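Capsid (Human calicivirus NLV/Boxer/2001/US, PDB 4RDL) forms the norovirus capsid, whose protruding P domain, the part held here, binds histo-blood group antigens such as the Lewis y tetrasaccharide as a dimer. Local coordinates at residues N22-S27 / T232-F237; S27-L32 / S219-V224; G51-D56 / S239-E244; C69-R74 / G106-G111. All coordinates share one frame; numbering follows the deposited sequence.

Contact 1 of 4, residues N22-S27 / T232-F237; sequences NLMSNS and TLPQEF
Leu-233 hands its carbonyl to Ser-27: OG of Ser-27 donates to O of Leu-233 over 2.6 Å, nearly in line with the C=O, and the hydroxyl also takes a proton from a water that the backbone N of Thr-232 holds. At Pro-234, the N-cap of helix 235-244, CB packs against SD of Met-24 while the CA hydrogen leans on O of Ser-25. That same carbonyl accepts N of Gln-235 at 2.9 Å, a nearly straight bond of 166°. The side-chain NE2 of Gln-235 donates to the carbonyls of Thr-64 and Val-65. Next comes Glu-236, whose chain folds back at chi2 (79°) and runs antiparallel past Met-24, so that OE2 receives N of Ser-25 at 2.8 Å on its syn side; OE1 bonds Ser-66 of the second subunit. Phe-237 closes the segment as a Met-aromatic partner: SD of Met-24 lies in the ring plane at its edge, 5.0 Å from the centroid, with CE of Met-24 3.7 Å from CE1 of Phe-237. The contact thus pins the loop before strand 35-38 to the first turn of helix 235-244, with Phe-217 of strand 213-220 against Pro-234 and Cys-231 of strand 228-231 beside Ser-27.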
# COMPACT_ATOMS: atom_id res chain seq x y z
N ASN A 22 4.46 13.91 1.83
CA ASN A 22 5.51 12.89 1.82
C ASN A 22 5.24 11.66 2.68
O ASN A 22 6.09 10.77 2.77
CB ASN A 22 6.89 13.49 2.13
CG ASN A 22 7.01 13.98 3.56
OD1 ASN A 22 6.03 14.42 4.19
ND2 ASN A 22 8.23 13.92 4.09
N LEU A 23 4.05 11.61 3.29
CA LEU A 23 3.59 10.41 3.98
C LEU A 23 2.56 9.64 3.15
O LEU A 23 2.14 8.56 3.55
CB LEU A 23 2.98 10.74 5.35
CG LEU A 23 3.93 11.40 6.35
CD1 LEU A 23 3.27 11.53 7.72
CD2 LEU A 23 5.22 10.63 6.45
N MET A 24 2.16 10.19 2.01
CA MET A 24 1.17 9.53 1.17
C MET A 24 1.84 8.76 0.04
O MET A 24 3.00 9.00 -0.29
CB MET A 24 0.15 10.54 0.62
CG MET A 24 -0.79 11.04 1.71
SD MET A 24 -2.05 12.18 1.12
CE MET A 24 -1.03 13.61 0.78
N SER A 25 1.10 7.81 -0.54
CA SER A 25 1.62 6.98 -1.62
C SER A 25 1.31 7.52 -3.01
O SER A 25 0.28 8.14 -3.25
CB SER A 25 1.01 5.57 -1.50
OG SER A 25 1.51 4.69 -2.50
N ASN A 26 2.22 7.26 -3.94
CA ASN A 26 1.93 7.37 -5.36
C ASN A 26 0.71 6.48 -5.64
O ASN A 26 0.48 5.48 -4.95
CB ASN A 26 3.17 6.87 -6.13
CG ASN A 26 3.23 7.38 -7.57
OD1 ASN A 26 2.50 6.91 -8.44
ND2 ASN A 26 4.14 8.31 -7.82
N SER A 27 -0.07 6.83 -6.66
CA SER A 27 -1.22 5.99 -7.03
C SER A 27 -0.93 5.00 -8.17
O SER A 27 -1.79 4.17 -8.50
CB SER A 27 -2.43 6.86 -7.38
OG SER A 27 -2.06 7.85 -8.33
N THR A 232 -1.36 11.54 -10.98
CA THR A 232 -2.16 12.76 -10.88
C THR A 232 -2.87 12.95 -9.54
O THR A 232 -3.40 14.02 -9.26
CB THR A 232 -3.12 12.92 -12.08
OG1 THR A 232 -3.71 11.65 -12.41
CG2 THR A 232 -2.37 13.44 -13.32
N LEU A 233 -2.87 11.91 -8.70
CA LEU A 233 -3.35 12.05 -7.31
C LEU A 233 -2.62 11.09 -6.38
O LEU A 233 -2.34 9.95 -6.75
CB LEU A 233 -4.84 11.73 -7.20
CG LEU A 233 -5.91 12.69 -7.71
CD1 LEU A 233 -7.30 12.04 -7.57
CD2 LEU A 233 -5.84 14.02 -6.96
N PRO A 234 -2.35 11.53 -5.14
CA PRO A 234 -1.89 10.59 -4.11
C PRO A 234 -2.97 9.53 -3.87
O PRO A 234 -4.17 9.85 -3.93
CB PRO A 234 -1.74 11.47 -2.87
CG PRO A 234 -1.61 12.88 -3.40
CD PRO A 234 -2.50 12.90 -4.61
N GLN A 235 -2.56 8.30 -3.58
CA GLN A 235 -3.55 7.25 -3.37
C GLN A 235 -4.50 7.60 -2.22
O GLN A 235 -5.70 7.31 -2.28
CB GLN A 235 -2.87 5.92 -3.09
CG GLN A 235 -3.87 4.77 -2.93
CD GLN A 235 -4.70 4.57 -4.19
OE1 GLN A 235 -4.25 4.86 -5.30
NE2 GLN A 235 -5.92 4.04 -4.02
N GLU A 236 -3.98 8.22 -1.17
CA GLU A 236 -4.83 8.49 -0.02
C GLU A 236 -5.86 9.59 -0.33
O GLU A 236 -6.87 9.68 0.35
CB GLU A 236 -4.00 8.79 1.23
CG GLU A 236 -3.32 7.55 1.83
CD GLU A 236 -2.05 7.13 1.10
OE1 GLU A 236 -1.49 6.06 1.45
OE2 GLU A 236 -1.59 7.86 0.19
N PHE A 237 -5.62 10.41 -1.35
CA PHE A 237 -6.68 11.31 -1.82
C PHE A 237 -7.82 10.48 -2.41
O PHE A 237 -8.99 10.79 -2.20
CB PHE A 237 -6.19 12.27 -2.91
CG PHE A 237 -5.59 13.55 -2.39
CD1 PHE A 237 -4.60 13.55 -1.43
CD2 PHE A 237 -6.00 14.77 -2.92
CE1 PHE A 237 -4.04 14.74 -0.98
CE2 PHE A 237 -5.43 15.97 -2.48
CZ PHE A 237 -4.46 15.95 -1.51
O HOH W 1 -4.49 3.78 -7.77
O HOH W 2 -2.65 8.82 -11.21

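Contact 2 of 4, residues S27-L32 / S219-V224; sequences SRVPML and STFPTV
The closest pair of CA atoms, those of Met-31 and Ser-219, is 6.2 Å apart, and the backbones do not pair as strands. Residues 27-32 are irregular, with an inverse gamma turn centred on Pro-30; the other segment runs off the end of strand 213-220 into a second inverse gamma turn, centred on Pro-222, where N of Thr-223 reaches O of Phe-221. A side chain makes the direct polar link: OG of Ser-219 donates to O of Leu-32 at 2.8 Å, approaching from above the carbonyl plane, 55° out of it. A water bridges the same carbonyl to N of Thr-220, so O of Leu-32 accepts two protons.

The apolar half centres on Phe-221. With chi1 at 177°, its ring is carried away from its own backbone N and reaches Val-29, whose CG1 sits over the middle of one face, 3.6 Å from the centroid and only 9° off the normal, a clear CH-pi contact. CD of Pro-222 lies on the opposite face, toward the rim. Met-31 comes to the rim of the ring, its side chain roughly perpendicular to that of Phe-221: CG of Met-31, near the ring plane, meets CD1 of Phe-221 at 3.5 Å, and SD stays at the ring edge, 5.5 Å from the centroid, in a Met-aromatic contact. Bends at chi2 and chi3 bring its CE round to O of Thr-220.

Beyond the pair, Val-224 touches a bound fucose in the glycan pocket. Phe-221 also rests on Val-229 of strand 228-231, and Pro-222 packs on Trp-174 of strand 167-177.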
# COMPACT_ATOMS: atom_id res chain seq x y z
N SER A 27 -0.07 6.83 -6.66
CA SER A 27 -1.22 5.99 -7.03
C SER A 27 -0.93 5.00 -8.17
O SER A 27 -1.79 4.17 -8.50
CB SER A 27 -2.43 6.86 -7.38
OG SER A 27 -2.06 7.85 -8.33
N ARG A 28 0.27 5.07 -8.75
CA ARG A 28 0.65 4.17 -9.85
C ARG A 28 1.68 3.11 -9.45
O ARG A 28 1.81 2.09 -10.12
CB ARG A 28 1.16 4.97 -11.04
CG ARG A 28 0.10 5.84 -11.68
CD ARG A 28 0.66 6.61 -12.85
NE ARG A 28 0.87 5.77 -14.02
CZ ARG A 28 1.70 6.06 -15.02
NH1 ARG A 28 2.46 7.16 -14.95
NH2 ARG A 28 1.78 5.26 -16.07
N VAL A 29 2.44 3.39 -8.39
CA VAL A 29 3.30 2.39 -7.74
C VAL A 29 3.15 2.59 -6.24
O VAL A 29 2.84 3.69 -5.79
CB VAL A 29 4.79 2.55 -8.14
CG1 VAL A 29 5.02 2.15 -9.59
CG2 VAL A 29 5.26 3.98 -7.89
N PRO A 30 3.33 1.52 -5.45
CA PRO A 30 3.23 1.66 -4.00
C PRO A 30 4.55 2.19 -3.42
O PRO A 30 5.39 1.42 -2.94
CB PRO A 30 2.92 0.24 -3.53
CG PRO A 30 3.62 -0.61 -4.54
CD PRO A 30 3.45 0.10 -5.86
N MET A 31 4.71 3.51 -3.50
CA MET A 31 5.91 4.19 -3.04
C MET A 31 5.50 5.53 -2.48
O MET A 31 4.60 6.17 -3.01
CB MET A 31 6.87 4.47 -4.21
CG MET A 31 7.43 3.27 -4.91
SD MET A 31 8.46 2.26 -3.84
CE MET A 31 9.55 3.45 -3.12
N LEU A 32 6.17 5.96 -1.42
CA LEU A 32 5.93 7.30 -0.89
C LEU A 32 6.14 8.36 -1.98
O LEU A 32 7.02 8.24 -2.84
CB LEU A 32 6.86 7.57 0.28
CG LEU A 32 6.59 6.80 1.57
CD1 LEU A 32 7.74 6.99 2.54
CD2 LEU A 32 5.27 7.24 2.19
N SER A 219 7.32 9.73 -7.44
CA SER A 219 8.07 8.82 -6.59
C SER A 219 9.29 8.32 -7.33
O SER A 219 9.23 8.02 -8.53
CB SER A 219 7.22 7.61 -6.19
OG SER A 219 6.08 7.99 -5.46
N THR A 220 10.39 8.19 -6.60
CA THR A 220 11.55 7.49 -7.14
C THR A 220 11.27 5.99 -7.09
O THR A 220 10.89 5.45 -6.05
CB THR A 220 12.82 7.84 -6.37
OG1 THR A 220 13.09 9.24 -6.54
CG2 THR A 220 14.00 7.05 -6.90
N PHE A 221 11.43 5.34 -8.23
CA PHE A 221 11.01 3.95 -8.39
C PHE A 221 11.84 3.38 -9.55
O PHE A 221 12.23 4.12 -10.45
CB PHE A 221 9.52 3.90 -8.73
CG PHE A 221 8.99 2.52 -8.98
CD1 PHE A 221 8.46 1.76 -7.95
CD2 PHE A 221 9.02 1.98 -10.25
CE1 PHE A 221 7.99 0.48 -8.19
CE2 PHE A 221 8.54 0.71 -10.50
CZ PHE A 221 8.03 -0.05 -9.47
N PRO A 222 12.12 2.07 -9.53
CA PRO A 222 12.95 1.47 -10.58
C PRO A 222 12.22 1.28 -11.93
O PRO A 222 12.14 0.16 -12.45
CB PRO A 222 13.35 0.11 -9.98
CG PRO A 222 12.21 -0.21 -9.07
CD PRO A 222 11.85 1.12 -8.43
N THR A 223 11.69 2.37 -12.47
CA THR A 223 11.38 2.46 -13.89
C THR A 223 12.71 2.82 -14.56
O THR A 223 13.08 4.01 -14.67
CB THR A 223 10.29 3.51 -14.18
OG1 THR A 223 10.41 4.59 -13.25
CG2 THR A 223 8.87 2.91 -14.05
N VAL A 224 13.46 1.80 -14.94
CA VAL A 224 14.84 1.98 -15.36
C VAL A 224 14.92 2.81 -16.64
O VAL A 224 14.20 2.54 -17.61
CB VAL A 224 15.54 0.61 -15.49
CG1 VAL A 224 16.94 0.76 -16.08
CG2 VAL A 224 15.59 -0.07 -14.13
O HOH W 3 9.70 8.15 -3.41

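Contact 3 of 4, residues G51-D56 / S239-E244; sequences GRVTLD and SHFVNE
Leu-55 and Phe-241 have the nearest CA atoms, 6.0 Å apart, where the irregular chain of residues 51-56 passes alongside helix 235-244. This is loop-on-helix packing within the P domain, built round one aromatic side chain. Phe-241 points from the helix toward the loop and is met by three consecutive residues. Val-53 comes to the ring edge: its CG1 lies in the ring plane, 3.9 Å from CD2 of Phe-241, and its side chain is set nearly square to that of the phenylalanine. Leu-55 behaves differently. Its CB starts out away from the helix, but with CG anti to the carbonyl carbon (chi1 -61°) and an extended chi2 the side chain runs beside that of Phe-241 in the same direction, and CD2 closes to 3.7 Å from CE2 of Phe-241. Between them, O of Thr-54 rests 3.9 Å from CB of Phe-241. Val-242, next on the helix, adds a looser touch through its CG2, 4.3 Å from CG2 of Val-53.

Met-271 of strand 265-272 packs on both Leu-55 and Phe-241, and the ring of Phe-14 meets that of Phe-241, so the aromatic group is wedged among loop, strand and N-terminal chain. Val-242 also packs on Ile-19 of the second subunit.

The polar work lies to one side. OG1 of Thr-54 donates to OD1 of Asp-56 at 2.6 Å, bracing the loop from within. A water links the backbones, donating to O of Leu-55 at 2.8 Å and weakly to O of Phe-241 at 3.4 Å.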
# COMPACT_ATOMS: atom_id res chain seq x y z
N GLY A 51 -5.04 5.83 -9.82
CA GLY A 51 -5.16 7.14 -9.20
C GLY A 51 -6.25 8.01 -9.79
O GLY A 51 -6.19 9.24 -9.65
N ARG A 52 -7.25 7.40 -10.43
CA ARG A 52 -8.33 8.13 -11.09
C ARG A 52 -9.64 8.03 -10.31
O ARG A 52 -10.14 6.93 -10.06
CB ARG A 52 -8.54 7.62 -12.52
CG ARG A 52 -7.29 7.65 -13.39
CD ARG A 52 -6.76 9.08 -13.61
NE ARG A 52 -7.75 9.99 -14.20
CZ ARG A 52 -7.89 10.20 -15.51
NH1 ARG A 52 -7.10 9.58 -16.38
NH2 ARG A 52 -8.82 11.04 -15.96
N VAL A 53 -10.18 9.19 -9.94
CA VAL A 53 -11.41 9.29 -9.16
C VAL A 53 -11.94 10.72 -9.32
O VAL A 53 -11.17 11.65 -9.47
CB VAL A 53 -11.15 8.98 -7.67
CG1 VAL A 53 -10.26 10.06 -7.03
CG2 VAL A 53 -12.45 8.81 -6.89
N THR A 54 -13.26 10.88 -9.31
CA THR A 54 -13.83 12.21 -9.29
C THR A 54 -13.75 12.78 -7.87
O THR A 54 -13.57 12.04 -6.90
CB THR A 54 -15.30 12.20 -9.72
OG1 THR A 54 -16.05 11.38 -8.82
CG2 THR A 54 -15.43 11.66 -11.13
N LEU A 55 -13.88 14.10 -7.75
CA LEU A 55 -13.85 14.71 -6.42
C LEU A 55 -15.01 14.24 -5.54
O LEU A 55 -14.90 14.26 -4.31
CB LEU A 55 -13.85 16.24 -6.51
CG LEU A 55 -12.64 16.83 -7.23
CD1 LEU A 55 -12.67 18.35 -7.09
CD2 LEU A 55 -11.33 16.26 -6.69
N ASP A 56 -16.10 13.81 -6.17
CA ASP A 56 -17.22 13.28 -5.38
C ASP A 56 -17.16 11.76 -5.14
O ASP A 56 -18.13 11.16 -4.68
CB ASP A 56 -18.59 13.77 -5.90
CG ASP A 56 -18.98 13.20 -7.26
OD1 ASP A 56 -18.31 12.29 -7.78
OD2 ASP A 56 -20.02 13.65 -7.79
N SER A 239 -8.81 7.31 -1.74
CA SER A 239 -9.62 6.65 -0.71
C SER A 239 -10.40 7.69 0.09
O SER A 239 -11.52 7.42 0.52
CB SER A 239 -8.78 5.76 0.20
OG SER A 239 -7.66 6.44 0.73
N HIS A 240 -9.82 8.87 0.27
CA HIS A 240 -10.51 9.94 0.98
C HIS A 240 -11.80 10.32 0.26
O HIS A 240 -12.86 10.41 0.88
CB HIS A 240 -9.59 11.16 1.13
CG HIS A 240 -10.15 12.22 2.03
ND1 HIS A 240 -10.14 12.10 3.40
CD2 HIS A 240 -10.72 13.42 1.75
CE1 HIS A 240 -10.68 13.18 3.93
NE2 HIS A 240 -11.04 14.00 2.96
N PHE A 241 -11.71 10.55 -1.05
CA PHE A 241 -12.89 10.96 -1.81
C PHE A 241 -13.93 9.83 -1.86
O PHE A 241 -15.13 10.09 -1.79
CB PHE A 241 -12.50 11.42 -3.22
CG PHE A 241 -11.56 12.59 -3.24
CD1 PHE A 241 -11.52 13.50 -2.19
CD2 PHE A 241 -10.70 12.78 -4.31
CE1 PHE A 241 -10.64 14.57 -2.21
CE2 PHE A 241 -9.82 13.85 -4.34
CZ PHE A 241 -9.80 14.76 -3.29
N VAL A 242 -13.48 8.59 -1.96
CA VAL A 242 -14.40 7.46 -1.96
C VAL A 242 -15.14 7.40 -0.62
O VAL A 242 -16.36 7.20 -0.56
CB VAL A 242 -13.68 6.13 -2.24
CG1 VAL A 242 -14.63 4.95 -1.98
CG2 VAL A 242 -13.18 6.10 -3.67
N ASN A 243 -14.38 7.59 0.45
CA ASN A 243 -14.96 7.60 1.79
C ASN A 243 -16.00 8.71 2.00
O ASN A 243 -17.07 8.48 2.55
CB ASN A 243 -13.85 7.76 2.83
CG ASN A 243 -14.30 7.42 4.21
OD1 ASN A 243 -14.36 6.25 4.58
ND2 ASN A 243 -14.65 8.43 5.00
N GLU A 244 -15.66 9.92 1.56
CA GLU A 244 -16.47 11.10 1.84
C GLU A 244 -17.69 11.24 0.95
O GLU A 244 -18.76 11.62 1.42
CB GLU A 244 -15.60 12.36 1.74
CG GLU A 244 -14.51 12.43 2.78
CD GLU A 244 -15.07 12.44 4.18
OE1 GLU A 244 -15.58 13.49 4.62
OE2 GLU A 244 -15.02 11.38 4.85
O HOH W 4 -15.48 13.45 -1.70

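Contact 4 of 4, residues C69-R74 / G106-G111; sequences CIARMR and GFPDFG
A type II beta turn, Cys-69 to Arg-72, leads into strand 72-80 of one of the P domain's two antiparallel sheets, the one that also holds strand 113-121, and the loop before strand 113-121 docks against it. Gly-106 settles into the turn: its O accepts N of Ala-71 at 2.8 Å and N of Arg-72 at 3.4 Å, both weak bonds with bent angles, while its CA hydrogen faces O of Cys-69. Having no CB, Gly-106 can sit this close to the carbonyl of Cys-69, at backbone angles (phi 87°) where a CB would press on the preceding carbonyl. The CA hydrogen of Phe-107 in turn points at O of Arg-72. Pro-108 lies along the turn, with CG on the carbonyl of Ala-71 and CD lying over one face of the Phe-107 ring, toward its rim.

Met-73 supplies the apolar clamp. Extended beyond CG, its chain runs obliquely across Phe-107 as a Met-aromatic contact, SD 4.5 Å from the ring centroid and 46° off the normal. Leu-115 and Met-117 pack on Met-73 too, and Pro-30 of the second subunit rests on Arg-72. The methyl CE of Met-73 ends 3.6 Å from CZ of Phe-107 and 3.9 Å from CD of Pro-108.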
# COMPACT_ATOMS: atom_id res chain seq x y z
N CYS A 69 -3.22 -2.49 -3.36
CA CYS A 69 -3.59 -3.07 -4.65
C CYS A 69 -2.79 -2.53 -5.83
O CYS A 69 -2.89 -3.05 -6.94
CB CYS A 69 -5.08 -2.84 -4.91
SG CYS A 69 -6.14 -3.63 -3.69
N ILE A 70 -2.02 -1.47 -5.61
CA ILE A 70 -1.42 -0.76 -6.73
C ILE A 70 -0.35 -1.57 -7.46
O ILE A 70 0.58 -2.09 -6.84
CB ILE A 70 -0.80 0.58 -6.26
CG1 ILE A 70 -1.88 1.49 -5.66
CG2 ILE A 70 -0.09 1.28 -7.43
CD1 ILE A 70 -1.28 2.67 -4.91
N ALA A 71 -0.53 -1.68 -8.78
CA ALA A 71 0.45 -2.32 -9.67
C ALA A 71 0.63 -3.80 -9.37
O ALA A 71 1.73 -4.34 -9.49
CB ALA A 71 1.79 -1.57 -9.64
N ARG A 72 -0.46 -4.45 -8.98
CA ARG A 72 -0.46 -5.88 -8.74
C ARG A 72 -1.38 -6.59 -9.71
O ARG A 72 -2.22 -5.95 -10.35
CB ARG A 72 -0.86 -6.18 -7.29
CG ARG A 72 0.18 -5.69 -6.29
CD ARG A 72 -0.18 -6.04 -4.86
NE ARG A 72 0.73 -5.41 -3.91
CZ ARG A 72 1.66 -6.06 -3.21
NH1 ARG A 72 1.81 -7.37 -3.35
NH2 ARG A 72 2.44 -5.40 -2.35
N MET A 73 -1.21 -7.90 -9.82
CA MET A 73 -2.08 -8.76 -10.61
C MET A 73 -2.36 -10.03 -9.83
O MET A 73 -1.64 -10.38 -8.89
CB MET A 73 -1.42 -9.17 -11.93
CG MET A 73 -0.85 -8.02 -12.76
SD MET A 73 0.03 -8.74 -14.17
CE MET A 73 0.81 -7.29 -14.88
N ARG A 74 -3.40 -10.74 -10.25
CA ARG A 74 -3.71 -12.05 -9.69
C ARG A 74 -4.26 -12.93 -10.79
O ARG A 74 -4.99 -12.46 -11.66
CB ARG A 74 -4.72 -11.94 -8.55
CG ARG A 74 -5.08 -13.29 -7.92
CD ARG A 74 -5.83 -13.11 -6.61
NE ARG A 74 -6.23 -14.39 -6.03
CZ ARG A 74 -6.49 -14.59 -4.75
NH1 ARG A 74 -6.40 -13.58 -3.89
NH2 ARG A 74 -6.84 -15.80 -4.33
N GLY A 106 -6.31 -2.20 -9.90
CA GLY A 106 -4.92 -2.16 -9.46
C GLY A 106 -3.90 -2.55 -10.53
O GLY A 106 -2.70 -2.34 -10.35
N PHE A 107 -4.36 -3.12 -11.63
CA PHE A 107 -3.47 -3.59 -12.69
C PHE A 107 -2.50 -2.48 -13.11
O PHE A 107 -2.91 -1.34 -13.27
CB PHE A 107 -4.31 -4.05 -13.89
CG PHE A 107 -3.55 -4.90 -14.88
CD1 PHE A 107 -3.56 -6.29 -14.76
CD2 PHE A 107 -2.86 -4.33 -15.93
CE1 PHE A 107 -2.87 -7.09 -15.67
CE2 PHE A 107 -2.17 -5.12 -16.85
CZ PHE A 107 -2.18 -6.50 -16.72
N PRO A 108 -1.21 -2.81 -13.29
CA PRO A 108 -0.24 -1.77 -13.70
C PRO A 108 -0.71 -1.00 -14.93
O PRO A 108 -1.19 -1.60 -15.90
CB PRO A 108 1.02 -2.59 -14.04
CG PRO A 108 0.92 -3.79 -13.18
CD PRO A 108 -0.57 -4.13 -13.16
N ASP A 109 -0.55 0.33 -14.91
CA ASP A 109 -0.93 1.14 -16.07
C ASP A 109 0.27 1.69 -16.83
O ASP A 109 0.22 2.77 -17.43
CB ASP A 109 -1.95 2.23 -15.70
CG ASP A 109 -1.37 3.35 -14.85
OD1 ASP A 109 -0.21 3.24 -14.40
OD2 ASP A 109 -2.09 4.35 -14.61
N PHE A 110 1.35 0.92 -16.83
CA PHE A 110 2.53 1.23 -17.64
C PHE A 110 2.44 0.48 -18.96
O PHE A 110 2.38 -0.76 -18.98
CB PHE A 110 3.80 0.87 -16.87
CG PHE A 110 3.93 1.62 -15.58
CD1 PHE A 110 4.27 2.96 -15.57
CD2 PHE A 110 3.66 1.00 -14.37
CE1 PHE A 110 4.35 3.66 -14.38
CE2 PHE A 110 3.73 1.70 -13.17
CZ PHE A 110 4.08 3.03 -13.18
N GLY A 111 2.40 1.23 -20.05
CA GLY A 111 2.18 0.67 -21.36
C GLY A 111 3.42 0.60 -22.23
O GLY A 111 4.34 1.41 -22.08

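The first segments follow one another along the chain from 22-27 to 69-74. Contact 4 closes the shortest loop and is nested inside those of contacts 1, 2 and 3; contact 2 is nested in contact 1, while contact 3 crosses both. Contacts 1 and 3 share helix 235-244, their centres 12 Å apart, and contacts 1 and 2, centres 11 Å apart, share Ser-27. Contact 4, at the sheet of strands 72-80 and 113-121, has its centre 12 Å from that of contact 2, joined by the salt bridge from NE of Arg-28 to OD1 of Asp-109 at 2.8 Å. Together they join the chain before strand 35-38, helix 235-244 and the loops next to the two sheets, and all four touch the second subunit.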